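PDB 6CPU: phosphodiesterase from Candida albicans, which is a largely helical member of the phosphodiesterase family in the HD clan and is seen with a zinc and a magnesium ion bound. Local coordinates for residues Asp41-Pro45 against Leu124-Arg130; Phe360-Phe364 against Leu490-Lys495; Glu304-Leu308 against Asp556-Glu560; His217-Pro221 against Thr467-Val472. All coordinates share one frame; numbering follows the deposited sequence.

In the fold
The four contacts fall into two pairs, one at each end of helix 470-495. Interactions 3 and 4 have centres about 8 Å apart and touch directly: the carbonyl O of Pro306 lies on Trp218, and Ile557 packs on the backbone of Thr467 and Arg468. Interactions 1 and 2 have centres about 18 Å apart and meet where Ile128 packs on Leu490 and Val493. Between the pairs, centres of interactions 1 and 4 are about 32 Å apart. None of the zinc ligands His278, His349, Asp350 and Asp462 lies in the contacts; the side chains of Arg468 and Arg127 are about 11 and 14 Å from zinc, those of Arg127 and Phe360 each about 13 Å from magnesium.

Interaction 1 of 4, residues Asp41-Pro45 against Leu124-Arg130; sequences DSNVP and LTNRISR
Asp41 OD2 is gripped by three N-H groups from two arginines. Arg127 NH1, 2.9 Å from Asp41 OD2, uses the syn lone pair, and the two flat groups are nearly coplanar, 19° apart. Arg130 arrives on the anti side with its own plane turned 71° from the carboxylate. Its NE at 3.0 Å and NH2 at 3.1 Å both close on Asp41 OD2, a side-on grip on one atom; the Arg130 chain bends at chi3 (-62°), which turns its NE edge to Asp41. The remaining nitrogen, Arg130 NH1, donates to Leu124 O at 2.8 Å and weakly to Thr125 O, which ties the guanidinium to the end of helix 110-124. Beside it, Asn43 ND2 gives a nearly straight bond of 3.3 Å to Thr125 O, in the carbonyl plane, while one water bridges Asn43 O and Thr125 OG1, which is also bonded to Lys121 O. Farther along, Pro45 CD rests 4.3 Å from Leu124 CD1. In the second shell, Asp41 OD1 accepts from Gly270 N, Arg127 pairs with Glu486 and Asn271, and Arg130 with Asp505. Two arginines thus sit among three acids, which would favour the ionised form of Asp41 in this partly buried cluster.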
loop_
_atom_site.group_PDB
_atom_site.type_symbol
_atom_site.label_atom_id
_atom_site.label_comp_id
_atom_site.label_asym_id
_atom_site.label_seq_id
_atom_site.Cartn_x
_atom_site.Cartn_y
_atom_site.Cartn_z
ATOM N N ASP A 41 12.098 0.766 7.208
ATOM C CA ASP A 41 11.877 -0.667 7.486
ATOM C C ASP A 41 12.356 -1.001 8.897
ATOM O O ASP A 41 13.378 -0.479 9.328
ATOM C CB ASP A 41 12.669 -1.561 6.513
ATOM C CG ASP A 41 12.290 -1.363 5.053
ATOM O OD1 ASP A 41 11.079 -1.296 4.746
ATOM O OD2 ASP A 41 13.225 -1.279 4.203
ATOM N N SER A 42 11.647 -1.883 9.608
ATOM C CA SER A 42 12.190 -2.468 10.835
ATOM C C SER A 42 13.441 -3.225 10.422
ATOM O O SER A 42 13.399 -4.027 9.492
ATOM C CB SER A 42 11.184 -3.416 11.500
ATOM O OG SER A 42 11.618 -3.775 12.806
ATOM N N ASN A 43 14.566 -2.939 11.070
ATOM C CA ASN A 43 15.836 -3.499 10.619
ATOM C C ASN A 43 16.631 -4.213 11.710
ATOM O O ASN A 43 17.842 -4.402 11.591
ATOM C CB ASN A 43 16.668 -2.423 9.919
ATOM C CG ASN A 43 17.293 -1.452 10.880
ATOM O OD1 ASN A 43 16.780 -1.230 11.978
ATOM N ND2 ASN A 43 18.427 -0.871 10.479
ATOM N N VAL A 44 15.930 -4.620 12.760
ATOM C CA VAL A 44 16.521 -5.426 13.827
ATOM C C VAL A 44 15.594 -6.606 14.099
ATOM O O VAL A 44 14.366 -6.478 13.954
ATOM C CB VAL A 44 16.739 -4.624 15.139
ATOM C CG1 VAL A 44 17.834 -3.572 14.945
ATOM C CG2 VAL A 44 15.460 -3.978 15.630
ATOM N N PRO A 45 16.154 -7.757 14.488
ATOM C CA PRO A 45 15.266 -8.850 14.854
ATOM C C PRO A 45 14.514 -8.518 16.130
ATOM O O PRO A 45 15.063 -7.830 17.007
ATOM C CB PRO A 45 16.205 -10.027 15.090
ATOM C CG PRO A 45 17.511 -9.634 14.517
ATOM C CD PRO A 45 17.570 -8.146 14.510
ATOM N N LEU A 124 19.363 -7.983 8.000
ATOM C CA LEU A 124 18.311 -6.966 8.066
ATOM C C LEU A 124 18.820 -5.541 8.112
ATOM O O LEU A 124 18.094 -4.637 7.796
ATOM C CB LEU A 124 17.426 -7.178 9.294
ATOM C CG LEU A 124 16.473 -8.372 9.198
ATOM C CD1 LEU A 124 15.896 -8.671 10.572
ATOM C CD2 LEU A 124 15.362 -8.137 8.200
ATOM N N THR A 125 20.061 -5.337 8.546
ATOM C CA THR A 125 20.530 -3.982 8.806
ATOM C C THR A 125 20.406 -3.053 7.606
ATOM O O THR A 125 19.940 -1.914 7.749
ATOM C CB THR A 125 21.988 -4.000 9.319
ATOM O OG1 THR A 125 22.041 -4.782 10.514
ATOM C CG2 THR A 125 22.488 -2.585 9.614
ATOM N N ASN A 126 20.806 -3.545 6.435
ATOM C CA ASN A 126 20.929 -2.739 5.227
ATOM C C ASN A 126 19.768 -2.946 4.262
ATOM O O ASN A 126 19.325 -4.076 4.031
ATOM C CB ASN A 126 22.267 -3.039 4.526
ATOM C CG ASN A 126 22.410 -2.321 3.199
ATOM O OD1 ASN A 126 21.946 -2.799 2.169
ATOM N ND2 ASN A 126 23.085 -1.167 3.214
ATOM N N ARG A 127 19.268 -1.831 3.732
ATOM C CA ARG A 127 18.119 -1.792 2.827
ATOM C C ARG A 127 18.281 -2.676 1.606
ATOM O O ARG A 127 17.342 -3.355 1.186
ATOM C CB ARG A 127 17.860 -0.337 2.407
ATOM C CG ARG A 127 16.909 -0.111 1.246
ATOM C CD ARG A 127 15.452 -0.409 1.575
ATOM N NE ARG A 127 14.635 -0.341 0.374
ATOM C CZ ARG A 127 13.359 -0.714 0.285
ATOM N NH1 ARG A 127 12.698 -1.171 1.346
ATOM N NH2 ARG A 127 12.737 -0.619 -0.873
ATOM N N ILE A 128 19.480 -2.690 1.032
ATOM C CA ILE A 128 19.698 -3.462 -0.174
ATOM C C ILE A 128 19.711 -4.946 0.162
ATOM O O ILE A 128 19.169 -5.749 -0.596
ATOM C CB ILE A 128 21.001 -3.036 -0.906
ATOM C CG1 ILE A 128 20.984 -1.523 -1.180
ATOM C CG2 ILE A 128 21.175 -3.814 -2.194
ATOM C CD1 ILE A 128 19.891 -1.014 -2.087
ATOM N N SER A 129 20.298 -5.305 1.301
ATOM C CA SER A 129 20.221 -6.678 1.818
ATOM C C SER A 129 18.752 -7.108 2.013
ATOM O O SER A 129 18.365 -8.227 1.652
ATOM C CB SER A 129 20.957 -6.775 3.148
ATOM O OG SER A 129 21.035 -8.102 3.639
ATOM N N ARG A 130 17.965 -6.219 2.602
ATOM C CA ARG A 130 16.549 -6.521 2.905
ATOM C C ARG A 130 15.737 -6.822 1.644
ATOM O O ARG A 130 14.960 -7.785 1.602
ATOM C CB ARG A 130 15.900 -5.386 3.672
ATOM C CG ARG A 130 16.330 -5.269 5.118
ATOM C CD ARG A 130 15.422 -4.352 5.924
ATOM N NE ARG A 130 15.384 -2.965 5.468
ATOM C CZ ARG A 130 16.279 -2.026 5.771
ATOM N NH1 ARG A 130 17.356 -2.302 6.498
ATOM N NH2 ARG A 130 16.091 -0.791 5.306
HETATM O O HOH W 1 20.322 -4.037 12.650
#

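Interaction 2 of 4, residues Phe360-Phe364 against Leu490-Lys495; sequences FMIKF and LKSVIK
This is helix-helix packing within the mainly helical phosphodiesterase domain: the last turn of helix 358-363, with Phe364 just beyond it, lies against the C-terminal turns of helix 470-495 through apolar side chains and lysine methylenes. Phe360 and Phe364, four residues apart, both point into the interface, meeting two such pairs on the other helix, Leu490 with Ile494 and Lys491 with Lys495. Phe360 makes the closest approach, its CZ 3.4 Å from Leu490 CD2, with the two side chains at about a right angle. Ile494 comes from the opposite direction and sets CD1 at the edge of the same ring, 3.9 Å from Phe360 CZ. Holding CG anti to the backbone N (chi1 165°) sends the Phe360 ring out toward these residues. Leu490 is covered by Ile128 and Val131 of helix 127-135. Phe364 lies nearer the surface. One face of its ring carries Phe360 CE1, while Ile494 CG2 meets Phe364 CD1 at 3.8 Å. Lys491 takes part through its methylenes, its amino group being paired with Glu488 of its own helix. Its CG serves both aromatics, 3.7 Å from Phe360 CD1 at the ring edge and 3.6 Å from Phe364 CE2.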
loop_
_atom_site.group_PDB
_atom_site.type_symbol
_atom_site.label_atom_id
_atom_site.label_comp_id
_atom_site.label_asym_id
_atom_site.label_seq_id
_atom_site.Cartn_x
_atom_site.Cartn_y
_atom_site.Cartn_z
ATOM N N PHE A 360 13.231 -6.308 -13.244
ATOM C CA PHE A 360 14.281 -6.809 -12.377
ATOM C C PHE A 360 13.995 -8.254 -11.945
ATOM O O PHE A 360 14.881 -9.098 -11.978
ATOM C CB PHE A 360 14.428 -5.923 -11.135
ATOM C CG PHE A 360 15.222 -6.549 -10.049
ATOM C CD1 PHE A 360 16.602 -6.443 -10.031
ATOM C CD2 PHE A 360 14.592 -7.303 -9.046
ATOM C CE1 PHE A 360 17.332 -7.044 -9.031
ATOM C CE2 PHE A 360 15.327 -7.903 -8.048
ATOM C CZ PHE A 360 16.699 -7.774 -8.039
ATOM N N MET A 361 12.755 -8.507 -11.510
ATOM C CA MET A 361 12.386 -9.846 -11.033
ATOM C C MET A 361 12.562 -10.881 -12.155
ATOM O O MET A 361 13.049 -12.000 -11.907
ATOM C CB MET A 361 10.949 -9.863 -10.513
ATOM C CG MET A 361 10.654 -8.875 -9.389
ATOM S SD MET A 361 11.509 -9.257 -7.872
ATOM C CE MET A 361 10.416 -10.532 -7.230
ATOM N N ILE A 362 12.201 -10.499 -13.380
ATOM C CA ILE A 362 12.342 -11.383 -14.547
ATOM C C ILE A 362 13.823 -11.613 -14.869
ATOM O O ILE A 362 14.292 -12.752 -14.964
ATOM C CB ILE A 362 11.597 -10.809 -15.765
ATOM C CG1 ILE A 362 10.085 -10.846 -15.534
ATOM C CG2 ILE A 362 11.945 -11.573 -17.043
ATOM C CD1 ILE A 362 9.287 -9.935 -16.446
ATOM N N LYS A 363 14.574 -10.530 -15.014
ATOM C CA LYS A 363 15.954 -10.655 -15.495
ATOM C C LYS A 363 16.860 -11.386 -14.507
ATOM O O LYS A 363 17.783 -12.081 -14.923
ATOM C CB LYS A 363 16.518 -9.278 -15.867
ATOM C CG LYS A 363 15.763 -8.602 -17.011
ATOM C CD LYS A 363 15.995 -9.259 -18.370
ATOM C CE LYS A 363 15.241 -8.517 -19.470
ATOM N NZ LYS A 363 15.525 -9.044 -20.836
ATOM N N PHE A 364 16.585 -11.262 -13.204
ATOM C CA PHE A 364 17.370 -11.935 -12.187
ATOM C C PHE A 364 16.733 -13.238 -11.669
ATOM O O PHE A 364 17.216 -13.818 -10.702
ATOM C CB PHE A 364 17.694 -10.963 -11.048
ATOM C CG PHE A 364 18.660 -9.893 -11.466
ATOM C CD1 PHE A 364 20.018 -10.029 -11.210
ATOM C CD2 PHE A 364 18.221 -8.806 -12.211
ATOM C CE1 PHE A 364 20.915 -9.054 -11.629
ATOM C CE2 PHE A 364 19.115 -7.836 -12.650
ATOM C CZ PHE A 364 20.459 -7.966 -12.356
ATOM N N LEU A 490 21.099 -2.738 -6.051
ATOM C CA LEU A 490 20.864 -4.169 -5.837
ATOM C C LEU A 490 21.384 -5.012 -7.004
ATOM O O LEU A 490 22.037 -6.019 -6.786
ATOM C CB LEU A 490 19.380 -4.426 -5.638
ATOM C CG LEU A 490 18.988 -5.893 -5.456
ATOM C CD1 LEU A 490 19.744 -6.542 -4.319
ATOM C CD2 LEU A 490 17.477 -5.958 -5.246
ATOM N N LYS A 491 21.097 -4.586 -8.231
ATOM C CA LYS A 491 21.634 -5.251 -9.422
ATOM C C LYS A 491 23.170 -5.321 -9.391
ATOM O O LYS A 491 23.762 -6.362 -9.681
ATOM C CB LYS A 491 21.185 -4.542 -10.693
ATOM C CG LYS A 491 19.704 -4.621 -11.032
ATOM C CD LYS A 491 19.514 -4.140 -12.460
ATOM C CE LYS A 491 18.191 -3.455 -12.710
ATOM N NZ LYS A 491 18.289 -2.597 -13.926
ATOM N N SER A 492 23.814 -4.221 -9.020
ATOM C CA SER A 492 25.281 -4.211 -8.932
ATOM C C SER A 492 25.807 -5.154 -7.850
ATOM O O SER A 492 26.810 -5.837 -8.054
ATOM C CB SER A 492 25.805 -2.781 -8.749
ATOM O OG SER A 492 25.418 -1.983 -9.859
ATOM N N VAL A 493 25.115 -5.244 -6.711
ATOM C CA VAL A 493 25.503 -6.190 -5.668
ATOM C C VAL A 493 25.407 -7.621 -6.203
ATOM O O VAL A 493 26.308 -8.427 -6.000
ATOM C CB VAL A 493 24.604 -6.068 -4.400
ATOM C CG1 VAL A 493 24.846 -7.227 -3.443
ATOM C CG2 VAL A 493 24.820 -4.746 -3.698
ATOM N N ILE A 494 24.294 -7.956 -6.851
ATOM C CA ILE A 494 24.124 -9.317 -7.364
ATOM C C ILE A 494 25.186 -9.641 -8.428
ATOM O O ILE A 494 25.773 -10.726 -8.421
ATOM C CB ILE A 494 22.724 -9.542 -7.941
ATOM C CG1 ILE A 494 21.681 -9.413 -6.811
ATOM C CG2 ILE A 494 22.644 -10.920 -8.596
ATOM C CD1 ILE A 494 20.288 -9.118 -7.314
ATOM N N LYS A 495 25.424 -8.691 -9.323
ATOM C CA LYS A 495 26.422 -8.858 -10.397
ATOM C C LYS A 495 27.856 -8.792 -9.893
ATOM O O LYS A 495 28.796 -9.024 -10.662
ATOM C CB LYS A 495 26.234 -7.793 -11.465
ATOM C CG LYS A 495 24.993 -7.944 -12.321
ATOM C CD LYS A 495 24.806 -6.695 -13.167
ATOM C CE LYS A 495 23.703 -6.862 -14.188
ATOM N NZ LYS A 495 23.161 -5.550 -14.651
#

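Interaction 3 of 4, residues Glu304-Leu308 against Asp556-Glu560; sequences EDPKL and DIIME
Pro306 and Lys307, the two central residues of a type I beta turn, carry the loop between helices 276-292 and 336-348 onto helix 552-569. The turn opens at Asp305, whose side chain folds back on its own backbone: OD1 accepts from Lys307 N at 3.0 Å, well out of the carboxylate plane and on the anti side. This Asx turn braces the start of the bend. Pro306 follows, and what it presents to the helix is its carbonyl, with Pro306 O 4.0 Å from Ile557 CD1. Ile557 is the buried residue of the contact, and like Pro306 it also packs on Trp218, so Trp218 of interaction 4 borders both segments. Lys307 then does most of the reaching. Its CG stands beside the backbone N and anti to the carbonyl carbon (chi1 -48°), and the chain is extended from there, passing Ile557 CG1 with its own CG at 4.4 Å before the amino group arrives between two acids one helical turn apart. Lys307 NZ is 3.6 Å from Asp556 OD2 and 4.0 Å from Glu560 OE2, both long for salt bridges, and the Glu560 side chain crosses that of Lys307 at about a right angle, with OE2 3.8 Å from Lys307 CD. Such distances are consistent with a loose electrostatic attraction. Leu308 completes the turn with a weak bond from its N to Asp305 O. The whole is a surface salt-bridge network in which an Asx-supported type I turn offers one lysine to an i, i+4 acidic pair on a helix.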
loop_
_atom_site.group_PDB
_atom_site.type_symbol
_atom_site.label_atom_id
_atom_site.label_comp_id
_atom_site.label_asym_id
_atom_site.label_seq_id
_atom_site.Cartn_x
_atom_site.Cartn_y
_atom_site.Cartn_z
ATOM N N GLU A 304 -13.180 22.205 -5.666
ATOM C CA GLU A 304 -13.664 22.053 -7.036
ATOM C C GLU A 304 -12.576 22.221 -8.102
ATOM O O GLU A 304 -12.601 21.527 -9.114
ATOM C CB GLU A 304 -14.804 23.047 -7.296
ATOM C CG GLU A 304 -15.497 22.878 -8.635
ATOM C CD GLU A 304 -16.118 21.509 -8.814
ATOM O OE1 GLU A 304 -16.820 21.045 -7.889
ATOM O OE2 GLU A 304 -15.913 20.898 -9.886
ATOM N N ASP A 305 -11.634 23.129 -7.871
ATOM C CA ASP A 305 -10.616 23.467 -8.866
ATOM C C ASP A 305 -9.374 22.593 -8.692
ATOM O O ASP A 305 -8.596 22.797 -7.763
ATOM C CB ASP A 305 -10.239 24.944 -8.744
ATOM C CG ASP A 305 -9.329 25.427 -9.873
ATOM O OD1 ASP A 305 -8.645 24.607 -10.529
ATOM O OD2 ASP A 305 -9.289 26.653 -10.098
ATOM N N PRO A 306 -9.152 21.648 -9.622
ATOM C CA PRO A 306 -8.060 20.686 -9.430
ATOM C C PRO A 306 -6.661 21.271 -9.609
ATOM O O PRO A 306 -5.682 20.626 -9.243
ATOM C CB PRO A 306 -8.335 19.639 -10.513
ATOM C CG PRO A 306 -8.999 20.406 -11.603
ATOM C CD PRO A 306 -9.829 21.461 -10.920
ATOM N N LYS A 307 -6.557 22.484 -10.152
ATOM C CA LYS A 307 -5.249 23.061 -10.476
ATOM C C LYS A 307 -4.636 23.790 -9.281
ATOM O O LYS A 307 -3.453 24.135 -9.303
ATOM C CB LYS A 307 -5.359 23.974 -11.712
ATOM C CG LYS A 307 -6.123 23.302 -12.850
ATOM C CD LYS A 307 -6.117 24.060 -14.170
ATOM C CE LYS A 307 -7.175 23.464 -15.096
ATOM N NZ LYS A 307 -6.956 23.758 -16.539
ATOM N N LEU A 308 -5.428 24.001 -8.230
ATOM C CA LEU A 308 -4.961 24.716 -7.046
ATOM C C LEU A 308 -3.934 23.902 -6.280
ATOM O O LEU A 308 -4.017 22.676 -6.240
ATOM C CB LEU A 308 -6.131 25.046 -6.110
ATOM C CG LEU A 308 -7.201 25.996 -6.649
ATOM C CD1 LEU A 308 -8.343 26.140 -5.656
ATOM C CD2 LEU A 308 -6.593 27.351 -6.964
ATOM N N ASP A 556 -5.033 18.560 -19.031
ATOM C CA ASP A 556 -4.653 19.972 -18.890
ATOM C C ASP A 556 -3.410 20.144 -18.032
ATOM O O ASP A 556 -2.515 20.920 -18.385
ATOM C CB ASP A 556 -5.799 20.803 -18.297
ATOM C CG ASP A 556 -7.058 20.778 -19.156
ATOM O OD1 ASP A 556 -6.959 20.481 -20.365
ATOM O OD2 ASP A 556 -8.152 21.050 -18.616
ATOM N N ILE A 557 -3.339 19.414 -16.913
ATOM C CA ILE A 557 -2.190 19.518 -16.006
ATOM C C ILE A 557 -0.950 18.825 -16.574
ATOM O O ILE A 557 0.162 19.317 -16.395
ATOM C CB ILE A 557 -2.505 18.981 -14.586
ATOM C CG1 ILE A 557 -3.626 19.804 -13.939
ATOM C CG2 ILE A 557 -1.264 19.027 -13.708
ATOM C CD1 ILE A 557 -4.220 19.180 -12.690
ATOM N N ILE A 558 -1.130 17.690 -17.254
ATOM C CA ILE A 558 -0.005 17.031 -17.930
ATOM C C ILE A 558 0.693 18.001 -18.887
ATOM O O ILE A 558 1.920 18.119 -18.877
ATOM C CB ILE A 558 -0.440 15.779 -18.718
ATOM C CG1 ILE A 558 -0.864 14.663 -17.761
ATOM C CG2 ILE A 558 0.706 15.273 -19.593
ATOM C CD1 ILE A 558 -1.750 13.619 -18.407
ATOM N N MET A 559 -0.094 18.700 -19.698
ATOM C CA MET A 559 0.465 19.664 -20.654
ATOM C C MET A 559 1.208 20.792 -19.931
ATOM O O MET A 559 2.362 21.075 -20.252
ATOM C CB MET A 559 -0.627 20.233 -21.564
ATOM C CG MET A 559 -0.087 20.991 -22.773
ATOM S SD MET A 559 0.751 19.927 -23.967
ATOM C CE MET A 559 -0.656 19.306 -24.891
ATOM N N GLU A 560 0.560 21.408 -18.940
ATOM C CA GLU A 560 1.198 22.459 -18.138
ATOM C C GLU A 560 2.532 21.994 -17.548
ATOM O O GLU A 560 3.546 22.697 -17.643
ATOM C CB GLU A 560 0.270 22.926 -17.009
ATOM C CG GLU A 560 -0.930 23.733 -17.481
ATOM C CD GLU A 560 -1.775 24.260 -16.337
ATOM O OE1 GLU A 560 -1.212 24.928 -15.441
ATOM O OE2 GLU A 560 -3.005 24.015 -16.339
#

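Interaction 4 of 4, residues His217-Pro221 against Thr467-Val472; sequences HWSFP and TRPLRV
Trp218 and Arg468 are brought together by their torsions: Trp218 CG stands opposite the backbone N (chi1 178°), swinging the indole over to the other segment, while the Arg468 chain bends at chi2 (-68°) and then runs on extended, crossing the indole at about a right angle. The result is a buried cation-pi pair, the guanidinium lying over one face of the indole, that joins the loop after helix 205-216 to the start of helix 470-495. Arg468 CZ sits 4.3 Å from the centroid of the six-membered ring, almost on its normal, although the two planes are tilted obliquely. Its nearest nitrogen, Arg468 NH1, hovers 3.4 Å from Trp218 CE3 and also bonds the backbone, at 2.8 Å from Trp218 O, in a bent arrangement. Trp218 O takes a second, weak bond from Phe220 N, across an inverse gamma turn centred on Ser219. Phe220 CB covers the other face of the guanidinium, and Gln284 and Asp281 of helix 276-292 hold its NH1 and NH2, so its rotation is fixed from several sides. The indole is pinned as well. Trp218 NE1 donates to Thr467 O at 2.8 Å and 169°, the acceptor in the ring plane but the donor well above the carbonyl plane. Thr467 OG1, bonded to Ser464 O, lies 3.3 Å from Trp218 CZ2. Pro469, at the N-cap position, fills the angle between Trp218 and Ser219, its CD 3.6 Å from Trp218 CD1. Beyond it, Ser219 OG, already bonded to Asp309, has the methyl Val472 CG2 at 3.3 Å.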
loop_
_atom_site.group_PDB
_atom_site.type_symbol
_atom_site.label_atom_id
_atom_site.label_comp_id
_atom_site.label_asym_id
_atom_site.label_seq_id
_atom_site.Cartn_x
_atom_site.Cartn_y
_atom_site.Cartn_z
ATOM N N HIS A 217 -8.335 18.026 -1.793
ATOM C CA HIS A 217 -7.502 18.640 -2.842
ATOM C C HIS A 217 -7.029 17.645 -3.901
ATOM O O HIS A 217 -6.571 16.550 -3.564
ATOM C CB HIS A 217 -6.252 19.256 -2.234
ATOM C CG HIS A 217 -6.491 20.553 -1.526
ATOM N ND1 HIS A 217 -6.997 20.616 -0.245
ATOM C CD2 HIS A 217 -6.278 21.834 -1.914
ATOM C CE1 HIS A 217 -7.080 21.882 0.128
ATOM N NE2 HIS A 217 -6.651 22.639 -0.867
ATOM N N TRP A 218 -7.091 18.035 -5.176
ATOM C CA TRP A 218 -6.417 17.264 -6.231
ATOM C C TRP A 218 -4.906 17.339 -6.044
ATOM O O TRP A 218 -4.184 16.402 -6.387
ATOM C CB TRP A 218 -6.799 17.729 -7.645
ATOM C CG TRP A 218 -6.060 16.962 -8.692
ATOM C CD1 TRP A 218 -5.067 17.423 -9.501
ATOM C CD2 TRP A 218 -6.197 15.566 -8.980
ATOM N NE1 TRP A 218 -4.599 16.408 -10.306
ATOM C CE2 TRP A 218 -5.281 15.259 -10.007
ATOM C CE3 TRP A 218 -7.034 14.554 -8.495
ATOM C CZ2 TRP A 218 -5.166 13.977 -10.544
ATOM C CZ3 TRP A 218 -6.918 13.280 -9.032
ATOM C CH2 TRP A 218 -5.997 13.008 -10.048
ATOM N N SER A 219 -4.419 18.450 -5.499
ATOM C CA SER A 219 -3.018 18.559 -5.112
ATOM C C SER A 219 -2.825 17.875 -3.748
ATOM O O SER A 219 -2.498 18.510 -2.753
ATOM C CB SER A 219 -2.587 20.027 -5.059
ATOM O OG SER A 219 -1.172 20.145 -5.025
ATOM N N PHE A 220 -3.016 16.559 -3.730
ATOM C CA PHE A 220 -3.005 15.787 -2.495
ATOM C C PHE A 220 -1.603 15.805 -1.906
ATOM O O PHE A 220 -0.671 15.282 -2.533
ATOM C CB PHE A 220 -3.447 14.357 -2.803
ATOM C CG PHE A 220 -3.580 13.467 -1.589
ATOM C CD1 PHE A 220 -4.397 13.825 -0.536
ATOM C CD2 PHE A 220 -2.911 12.245 -1.527
ATOM C CE1 PHE A 220 -4.528 12.997 0.578
ATOM C CE2 PHE A 220 -3.037 11.416 -0.424
ATOM C CZ PHE A 220 -3.851 11.787 0.630
ATOM N N PRO A 221 -1.432 16.414 -0.709
ATOM C CA PRO A 221 -0.102 16.666 -0.184
ATOM C C PRO A 221 0.478 15.430 0.510
ATOM O O PRO A 221 0.900 15.503 1.667
ATOM C CB PRO A 221 -0.341 17.793 0.820
ATOM C CG PRO A 221 -1.689 17.474 1.370
ATOM C CD PRO A 221 -2.475 16.923 0.208
ATOM N N THR A 467 -0.019 13.952 -13.471
ATOM C CA THR A 467 -1.275 14.713 -13.526
ATOM C C THR A 467 -1.568 15.557 -12.269
ATOM O O THR A 467 -2.547 16.302 -12.242
ATOM C CB THR A 467 -2.500 13.807 -13.779
ATOM O OG1 THR A 467 -2.809 13.041 -12.605
ATOM C CG2 THR A 467 -2.266 12.865 -14.956
ATOM N N ARG A 468 -0.746 15.429 -11.230
ATOM C CA ARG A 468 -0.856 16.310 -10.066
ATOM C C ARG A 468 -0.205 17.643 -10.401
ATOM O O ARG A 468 0.694 17.691 -11.248
ATOM C CB ARG A 468 -0.119 15.744 -8.850
ATOM C CG ARG A 468 -0.555 14.349 -8.410
ATOM C CD ARG A 468 -1.960 14.319 -7.857
ATOM N NE ARG A 468 -2.234 13.036 -7.196
ATOM C CZ ARG A 468 -3.379 12.736 -6.583
ATOM N NH1 ARG A 468 -4.379 13.617 -6.538
ATOM N NH2 ARG A 468 -3.539 11.542 -6.009
ATOM N N PRO A 469 -0.605 18.717 -9.701
ATOM C CA PRO A 469 0.097 19.991 -9.865
ATOM C C PRO A 469 1.611 19.888 -9.681
ATOM O O PRO A 469 2.110 19.051 -8.920
ATOM C CB PRO A 469 -0.543 20.880 -8.799
ATOM C CG PRO A 469 -1.943 20.375 -8.734
ATOM C CD PRO A 469 -1.810 18.872 -8.870
ATOM N N LEU A 470 2.319 20.764 -10.382
ATOM C CA LEU A 470 3.760 20.669 -10.584
ATOM C C LEU A 470 4.607 20.378 -9.347
ATOM O O LEU A 470 5.478 19.511 -9.400
ATOM C CB LEU A 470 4.264 21.956 -11.256
ATOM C CG LEU A 470 5.725 22.018 -11.703
ATOM C CD1 LEU A 470 6.092 20.859 -12.620
ATOM C CD2 LEU A 470 5.982 23.349 -12.402
ATOM N N ARG A 471 4.371 21.093 -8.247
ATOM C CA ARG A 471 5.209 20.940 -7.060
ATOM C C ARG A 471 5.100 19.527 -6.469
ATOM O O ARG A 471 6.110 18.913 -6.105
ATOM C CB ARG A 471 4.818 21.963 -5.996
ATOM C CG ARG A 471 5.833 22.122 -4.873
ATOM C CD ARG A 471 5.341 23.162 -3.873
ATOM N NE ARG A 471 4.034 22.768 -3.354
ATOM C CZ ARG A 471 3.839 21.841 -2.418
ATOM N NH1 ARG A 471 4.864 21.212 -1.851
ATOM N NH2 ARG A 471 2.605 21.548 -2.040
ATOM N N VAL A 472 3.870 19.035 -6.367
ATOM C CA VAL A 472 3.611 17.695 -5.828
ATOM C C VAL A 472 4.141 16.643 -6.800
ATOM O O VAL A 472 4.697 15.628 -6.380
ATOM C CB VAL A 472 2.103 17.468 -5.586
ATOM C CG1 VAL A 472 1.819 16.017 -5.199
ATOM C CG2 VAL A 472 1.590 18.417 -4.508
#